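Local coordinates for GGDEF family protein (Vibrio cholerae, PDB 5GZS), which forms the periplasmic portion of the diguanylate cyclase CdgH, binds arginine in a solute-binding-protein-like domain and probably relays ligand signals toward cyclic di-GMP synthesis, at residues His26-Glu31 with Glu183-Ser188; Arg212-Glu217 with Phe430-Lys435; Phe359-Gln364 with Val368-Asn373. One frame throughout, in Å; residues are numbered along the deposited sequence.

Contact 1 (His26-Glu31 with Glu183-Ser188)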
# COMPACT_ATOMS: atom_id res chain seq x y z
N HIS A 26 21.11 -25.37 32.51
CA HIS A 26 20.93 -26.75 32.74
C HIS A 26 21.70 -27.58 31.77
O HIS A 26 22.21 -28.62 32.11
CB HIS A 26 19.47 -27.07 32.67
CG HIS A 26 19.16 -28.51 32.87
ND1 HIS A 26 19.12 -29.08 34.11
CD2 HIS A 26 18.89 -29.49 32.00
CE1 HIS A 26 18.82 -30.35 33.99
NE2 HIS A 26 18.69 -30.63 32.72
N HIS A 27 21.79 -27.13 30.54
CA HIS A 27 22.41 -27.96 29.53
C HIS A 27 23.92 -28.02 29.74
O HIS A 27 24.52 -29.10 29.61
CB HIS A 27 22.09 -27.44 28.14
CG HIS A 27 22.55 -28.34 27.03
ND1 HIS A 27 23.66 -28.06 26.26
CD2 HIS A 27 22.03 -29.49 26.55
CE1 HIS A 27 23.81 -29.00 25.35
NE2 HIS A 27 22.83 -29.87 25.49
N PHE A 28 24.53 -26.88 30.07
CA PHE A 28 25.98 -26.81 30.31
C PHE A 28 26.38 -26.91 31.80
O PHE A 28 27.55 -26.76 32.13
CB PHE A 28 26.55 -25.52 29.74
CG PHE A 28 26.52 -25.46 28.25
CD1 PHE A 28 27.26 -26.36 27.50
CD2 PHE A 28 25.77 -24.49 27.60
CE1 PHE A 28 27.24 -26.30 26.12
CE2 PHE A 28 25.75 -24.42 26.21
CZ PHE A 28 26.49 -25.32 25.46
N ASN A 29 25.41 -27.15 32.68
CA ASN A 29 25.68 -27.20 34.12
C ASN A 29 26.30 -25.88 34.60
O ASN A 29 27.37 -25.89 35.21
CB ASN A 29 26.59 -28.39 34.44
CG ASN A 29 26.70 -28.69 35.93
OD1 ASN A 29 26.22 -27.93 36.78
ND2 ASN A 29 27.36 -29.80 36.26
N LEU A 30 25.65 -24.75 34.32
CA LEU A 30 26.19 -23.43 34.69
C LEU A 30 25.41 -22.80 35.83
O LEU A 30 24.19 -22.92 35.89
CB LEU A 30 26.17 -22.47 33.49
CG LEU A 30 26.78 -22.96 32.18
CD1 LEU A 30 26.44 -22.02 31.05
CD2 LEU A 30 28.28 -23.09 32.31
N GLU A 31 26.12 -22.11 36.72
CA GLU A 31 25.50 -21.35 37.78
C GLU A 31 25.10 -20.02 37.25
O GLU A 31 25.94 -19.16 37.03
CB GLU A 31 26.44 -21.20 38.98
CG GLU A 31 26.68 -22.49 39.70
CD GLU A 31 25.37 -23.14 40.15
OE1 GLU A 31 24.38 -22.42 40.39
OE2 GLU A 31 25.34 -24.39 40.25
N GLU A 183 25.77 -19.77 21.83
CA GLU A 183 25.24 -19.49 20.51
C GLU A 183 24.86 -20.76 19.78
O GLU A 183 23.73 -20.89 19.30
CB GLU A 183 26.25 -18.71 19.67
CG GLU A 183 25.66 -18.22 18.37
CD GLU A 183 26.62 -17.38 17.55
OE1 GLU A 183 26.93 -17.78 16.41
OE2 GLU A 183 27.06 -16.32 18.04
N LYS A 184 25.78 -21.72 19.72
CA LYS A 184 25.54 -22.94 18.95
C LYS A 184 24.41 -23.78 19.53
O LYS A 184 23.68 -24.47 18.81
CB LYS A 184 26.82 -23.76 18.85
CG LYS A 184 26.70 -25.03 18.00
CD LYS A 184 28.05 -25.78 17.88
CE LYS A 184 27.92 -27.17 17.23
NZ LYS A 184 27.49 -27.16 15.80
N TYR A 185 24.26 -23.73 20.85
CA TYR A 185 23.23 -24.51 21.53
C TYR A 185 21.85 -23.91 21.25
O TYR A 185 20.86 -24.64 21.07
CB TYR A 185 23.51 -24.55 23.04
CG TYR A 185 22.37 -25.11 23.86
CD1 TYR A 185 22.04 -26.47 23.83
CD2 TYR A 185 21.64 -24.28 24.70
CE1 TYR A 185 21.01 -26.96 24.57
CE2 TYR A 185 20.60 -24.78 25.46
CZ TYR A 185 20.30 -26.12 25.40
OH TYR A 185 19.27 -26.59 26.16
N ALA A 186 21.81 -22.57 21.20
CA ALA A 186 20.56 -21.82 21.05
C ALA A 186 19.94 -22.04 19.69
O ALA A 186 18.73 -21.96 19.52
CB ALA A 186 20.80 -20.36 21.26
N HIS A 187 20.80 -22.32 18.71
CA HIS A 187 20.36 -22.49 17.33
C HIS A 187 19.90 -23.91 17.08
O HIS A 187 19.40 -24.22 15.99
CB HIS A 187 21.47 -22.13 16.37
CG HIS A 187 21.61 -20.65 16.17
ND1 HIS A 187 22.83 -20.03 16.01
CD2 HIS A 187 20.68 -19.67 16.10
CE1 HIS A 187 22.65 -18.73 15.85
NE2 HIS A 187 21.35 -18.49 15.90
N SER A 188 20.06 -24.77 18.08
CA SER A 188 19.71 -26.17 17.93
C SER A 188 18.21 -26.31 17.64
O SER A 188 17.40 -25.50 18.09
CB SER A 188 20.10 -26.99 19.18
OG SER A 188 19.26 -26.70 20.30
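The carbonyl oxygen of Y185, the residue whose ring meets H27 and F28, is gripped twice by S188: OG of S188 donates to Y185 O at 2.7 Å, and N of S188 reaches the same oxygen at 3.1 Å. Both bonds come at the C-terminal end of helix 176-186, and S188 is the N-cap residue of helix 189-218. Against the end of helix 15-28, in a domain of the family 3 solute-binding fold, Y185 joins H27 and F28 in an aromatic cluster near the surface. H27 and Y185 make an offset stack, centroids 4.0 Å apart and planes at 21°, with CE1 of Y185 over the centre of the imidazole face. Both rings stand anti to their own backbone N (chi1 -173° for H27, 169° for Y185), and their CB atoms point across the gap. The phenol reaches beyond the imidazole toward the H27 backbone, bringing Y185 OH to 3.5 Å from H27 CB; its polar partner is OG of S23, one turn before H27 on helix 15-28. F28 meets the tyrosine at its CB end, its ring steeply inclined to the phenol, and CE2 and CZ of F28 each lie 3.9 Å from CB of Y185.

Contact 2 (Arg212-Glu217 with Phe430-Lys435)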
# COMPACT_ATOMS: atom_id res chain seq x y z
N ARG A 212 -10.23 -11.69 28.25
CA ARG A 212 -11.32 -12.39 28.90
C ARG A 212 -11.82 -11.64 30.14
O ARG A 212 -13.01 -11.66 30.46
CB ARG A 212 -10.90 -13.80 29.20
CG ARG A 212 -10.80 -14.56 27.89
CD ARG A 212 -10.16 -15.93 28.00
NE ARG A 212 -9.83 -16.38 26.66
CZ ARG A 212 -9.17 -17.49 26.37
NH1 ARG A 212 -8.75 -18.28 27.35
NH2 ARG A 212 -8.92 -17.81 25.10
N GLN A 213 -10.93 -10.92 30.80
CA GLN A 213 -11.35 -10.15 31.94
C GLN A 213 -12.28 -9.04 31.48
O GLN A 213 -13.15 -8.58 32.24
CB GLN A 213 -10.16 -9.58 32.72
CG GLN A 213 -10.47 -9.35 34.18
CD GLN A 213 -11.31 -10.47 34.82
OE1 GLN A 213 -11.09 -11.67 34.58
NE2 GLN A 213 -12.28 -10.09 35.64
N SER A 214 -12.11 -8.62 30.24
CA SER A 214 -12.95 -7.56 29.71
C SER A 214 -14.35 -8.08 29.45
O SER A 214 -15.34 -7.33 29.63
CB SER A 214 -12.36 -7.00 28.42
OG SER A 214 -11.30 -6.12 28.71
N VAL A 215 -14.43 -9.33 29.01
CA VAL A 215 -15.71 -9.99 28.78
C VAL A 215 -16.50 -10.00 30.08
O VAL A 215 -17.64 -9.54 30.13
CB VAL A 215 -15.55 -11.42 28.26
CG1 VAL A 215 -16.89 -12.14 28.21
CG2 VAL A 215 -14.85 -11.42 26.90
N VAL A 216 -15.85 -10.52 31.13
CA VAL A 216 -16.42 -10.57 32.48
C VAL A 216 -16.83 -9.19 32.96
O VAL A 216 -17.97 -8.99 33.42
CB VAL A 216 -15.44 -11.21 33.51
CG1 VAL A 216 -15.89 -10.94 34.92
CG2 VAL A 216 -15.27 -12.71 33.25
N GLU A 217 -15.91 -8.22 32.85
CA GLU A 217 -16.26 -6.84 33.21
C GLU A 217 -17.43 -6.29 32.39
O GLU A 217 -18.08 -5.35 32.82
CB GLU A 217 -15.07 -5.90 33.06
CG GLU A 217 -14.03 -6.05 34.15
CD GLU A 217 -12.81 -5.18 33.92
OE1 GLU A 217 -12.86 -4.31 33.01
OE2 GLU A 217 -11.82 -5.36 34.65
N PHE A 430 -15.26 -8.05 19.80
CA PHE A 430 -14.87 -8.85 18.65
C PHE A 430 -13.72 -8.16 17.89
O PHE A 430 -12.84 -8.82 17.36
CB PHE A 430 -16.07 -9.14 17.73
CG PHE A 430 -16.79 -10.44 18.05
CD1 PHE A 430 -17.76 -10.50 19.05
CD2 PHE A 430 -16.48 -11.61 17.39
CE1 PHE A 430 -18.41 -11.70 19.35
CE2 PHE A 430 -17.12 -12.81 17.69
CZ PHE A 430 -18.09 -12.86 18.67
N SER A 431 -13.69 -6.83 17.88
CA SER A 431 -12.55 -6.14 17.27
C SER A 431 -11.21 -6.59 17.89
O SER A 431 -10.26 -6.95 17.17
CB SER A 431 -12.72 -4.64 17.39
OG SER A 431 -13.82 -4.21 16.61
N ARG A 432 -11.13 -6.60 19.22
CA ARG A 432 -9.92 -7.07 19.89
C ARG A 432 -9.62 -8.52 19.56
O ARG A 432 -8.49 -8.85 19.24
CB ARG A 432 -10.03 -6.90 21.39
CG ARG A 432 -10.16 -5.45 21.82
CD ARG A 432 -10.38 -5.34 23.32
NE ARG A 432 -9.28 -5.92 24.09
CZ ARG A 432 -9.23 -5.88 25.41
NH1 ARG A 432 -10.21 -5.29 26.08
NH2 ARG A 432 -8.21 -6.42 26.07
N ALA A 433 -10.62 -9.39 19.62
CA ALA A 433 -10.35 -10.81 19.35
C ALA A 433 -9.75 -10.99 17.96
O ALA A 433 -8.81 -11.77 17.76
CB ALA A 433 -11.61 -11.65 19.50
N ILE A 434 -10.29 -10.24 16.99
CA ILE A 434 -9.77 -10.25 15.63
C ILE A 434 -8.32 -9.73 15.54
O ILE A 434 -7.51 -10.34 14.82
CB ILE A 434 -10.67 -9.42 14.72
CG1 ILE A 434 -11.94 -10.20 14.38
CG2 ILE A 434 -9.92 -9.03 13.46
CD1 ILE A 434 -13.03 -9.32 13.77
N LYS A 435 -7.99 -8.64 16.25
CA LYS A 435 -6.60 -8.15 16.27
C LYS A 435 -5.62 -9.24 16.68
O LYS A 435 -4.65 -9.50 15.95
CB LYS A 435 -6.44 -6.95 17.20
CG LYS A 435 -7.06 -5.71 16.62
CD LYS A 435 -6.78 -4.47 17.42
CE LYS A 435 -7.89 -3.47 17.17
NZ LYS A 435 -7.49 -2.04 17.31
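An interhelical side-chain hydrogen bond, between S214 and R432, links helix 189-218, which continues from the first solute-binding-protein-like region, to helix 421-435, which packs on strand 414-417 of the second region. The helices are not in close packing here: CA of S214 and CA of R432, the nearest pair, are 10.3 Å apart, and the arginine has to span the gap. It donates from NH1 to OG of S214 at 3.0 Å, a bent bond with an N-H...O angle of 136°. The hydroxyl approaches the edge of the guanidinium, tilted 28° from its plane, and sits on the NH1 branch; NH2 of R432 is 4.1 Å from the same OG. Both CB atoms point toward the opposite helix. The arginine chain leaves its helix extended and then turns at the CG-CD bond (chi3 60°), which carries the guanidinium across to the serine.

Other faces of helix 421-435 also pack: A433 on A256 and M259 of helix 248-259, F430 and I434 on I415 of strand 414-417, while K435 makes a salt bridge with E306. The guanidinium also has a long, weak ion pair from NE to OD2 of D153. Alongside the hydrogen bond, the methylene of S214 adds a slight contact, its CB lying 3.6 Å from R432 NH1.

Contact 3 (Phe359-Gln364 with Val368-Asn373)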
# COMPACT_ATOMS: atom_id res chain seq x y z
N PHE A 359 -26.68 -0.71 -15.13
CA PHE A 359 -27.73 -1.69 -15.38
C PHE A 359 -27.82 -2.58 -14.15
O PHE A 359 -26.80 -3.11 -13.70
CB PHE A 359 -27.45 -2.51 -16.64
CG PHE A 359 -27.48 -1.71 -17.91
CD1 PHE A 359 -26.35 -1.06 -18.38
CD2 PHE A 359 -28.66 -1.60 -18.63
CE1 PHE A 359 -26.39 -0.32 -19.55
CE2 PHE A 359 -28.71 -0.87 -19.79
CZ PHE A 359 -27.57 -0.23 -20.26
N SER A 360 -29.02 -2.73 -13.60
CA SER A 360 -29.16 -3.47 -12.35
C SER A 360 -29.76 -4.85 -12.57
O SER A 360 -30.56 -5.06 -13.49
CB SER A 360 -30.00 -2.69 -11.33
OG SER A 360 -29.76 -1.30 -11.42
N TYR A 361 -29.35 -5.79 -11.73
CA TYR A 361 -29.83 -7.14 -11.82
C TYR A 361 -30.16 -7.65 -10.44
O TYR A 361 -29.80 -7.03 -9.43
CB TYR A 361 -28.80 -8.05 -12.48
CG TYR A 361 -28.61 -7.76 -13.93
CD1 TYR A 361 -27.71 -6.78 -14.34
CD2 TYR A 361 -29.33 -8.44 -14.90
CE1 TYR A 361 -27.53 -6.49 -15.69
CE2 TYR A 361 -29.16 -8.16 -16.25
CZ TYR A 361 -28.25 -7.18 -16.63
OH TYR A 361 -28.07 -6.90 -17.96
N ALA A 362 -30.82 -8.79 -10.43
CA ALA A 362 -31.33 -9.39 -9.21
C ALA A 362 -30.27 -10.26 -8.57
O ALA A 362 -30.29 -10.49 -7.36
CB ALA A 362 -32.59 -10.20 -9.52
N SER A 363 -29.35 -10.75 -9.38
CA SER A 363 -28.37 -11.71 -8.91
C SER A 363 -27.07 -11.68 -9.69
O SER A 363 -26.99 -11.11 -10.78
CB SER A 363 -28.95 -13.12 -8.96
OG SER A 363 -29.33 -13.44 -10.30
N GLN A 364 -26.06 -12.33 -9.11
CA GLN A 364 -24.77 -12.52 -9.74
C GLN A 364 -24.95 -13.34 -11.02
O GLN A 364 -24.51 -12.92 -12.11
CB GLN A 364 -23.82 -13.21 -8.77
CG GLN A 364 -22.35 -12.84 -8.99
CD GLN A 364 -21.41 -13.99 -8.65
OE1 GLN A 364 -21.67 -15.15 -8.98
NE2 GLN A 364 -20.33 -13.67 -7.96
N VAL A 368 -23.83 -12.06 -14.49
CA VAL A 368 -22.93 -12.78 -15.38
C VAL A 368 -23.56 -13.09 -16.74
O VAL A 368 -22.99 -12.76 -17.79
CB VAL A 368 -22.46 -14.09 -14.76
CG1 VAL A 368 -21.64 -14.87 -15.79
CG2 VAL A 368 -21.67 -13.84 -13.47
N GLN A 369 -24.73 -13.73 -16.74
CA GLN A 369 -25.33 -14.14 -18.02
C GLN A 369 -25.56 -12.94 -18.95
O GLN A 369 -25.52 -13.06 -20.18
CB GLN A 369 -26.64 -14.90 -17.78
CG GLN A 369 -26.44 -16.41 -17.54
CD GLN A 369 -26.04 -17.17 -18.80
OE1 GLN A 369 -26.42 -16.80 -19.92
NE2 GLN A 369 -25.26 -18.22 -18.61
N ALA A 370 -25.78 -11.78 -18.34
CA ALA A 370 -25.92 -10.55 -19.09
C ALA A 370 -24.63 -10.20 -19.83
O ALA A 370 -24.67 -9.76 -20.97
CB ALA A 370 -26.32 -9.43 -18.17
N LEU A 371 -23.50 -10.39 -19.16
CA LEU A 371 -22.20 -10.12 -19.77
C LEU A 371 -21.98 -11.07 -20.95
O LEU A 371 -21.54 -10.66 -22.02
CB LEU A 371 -21.07 -10.25 -18.75
CG LEU A 371 -19.66 -10.13 -19.32
CD1 LEU A 371 -19.44 -8.72 -19.86
CD2 LEU A 371 -18.59 -10.49 -18.29
N LEU A 372 -22.30 -12.34 -20.72
CA LEU A 372 -22.20 -13.39 -21.74
C LEU A 372 -23.11 -13.13 -22.93
O LEU A 372 -22.72 -13.34 -24.08
CB LEU A 372 -22.51 -14.75 -21.14
CG LEU A 372 -21.49 -15.22 -20.09
CD1 LEU A 372 -21.92 -16.53 -19.44
CD2 LEU A 372 -20.14 -15.36 -20.76
N ASN A 373 -24.33 -12.67 -22.65
CA ASN A 373 -25.29 -12.39 -23.73
C ASN A 373 -25.03 -11.05 -24.44
O ASN A 373 -25.82 -10.64 -25.28
CB ASN A 373 -26.73 -12.42 -23.18
CG ASN A 373 -27.15 -13.80 -22.65
OD1 ASN A 373 -26.31 -14.63 -22.29
ND2 ASN A 373 -28.45 -14.03 -22.58
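Q364 and V368 meet through the backbone at the closer end of this contact, where N of V368 donates to O of Q364 at 2.6 Å with a nearly straight N-H...O angle of 172°. With CG1 of V368 anti to its backbone N (chi1 174°), the other methyl, CG2, is left on the side of the Q364 carbonyl. The Q364 side chain is buried, packing on P234 and on L381 of strand 378-382.

The bond belongs to the first turns of helix 364-372, the connecting helix of a beta-alpha-beta crossover. It leads from the short, weakly bonded strand at about 359-361, outermost in its mixed sheet within this chain, to the parallel strand 378-382, with strand 337-340 lying between the two. S363 is the N-cap, its OG bonded to N of E366.

Toward the other end the contact thins to one side chain against one methyl. Y361 sends its ring from the strand toward the helix (chi1 -68°, CG beside the backbone N), and the phenol end meets the buried CB of A370, which lies obliquely to the ring. The Y361 hydroxyl is held by OE1 of E375 just past the helix. On the looser outer side, A362 in the connecting loop is exposed, and its N bonds to OE1 of E366.

In the fold
The three contacts are spread along an elongated chain and none touches another. Contact 1 lies in the first solute-binding-protein-like region, which also holds R64, E77 and N142 of the arginine pocket, although none of its own segment residues lines that pocket. From there helix 189-218 follows directly on helix 176-186 and runs to contact 2, whose centre is 39 Å from that of contact 1. Contact 2 brings this long helix to the chain's last-but-one helix. Contact 3, in the second solute-binding-protein-like region, falls between the segments of contact 2 along the sequence, 42 Å from it between centres. Contacts 1 and 3 lie on opposite sides of the chain's centre, 66 Å apart between centres.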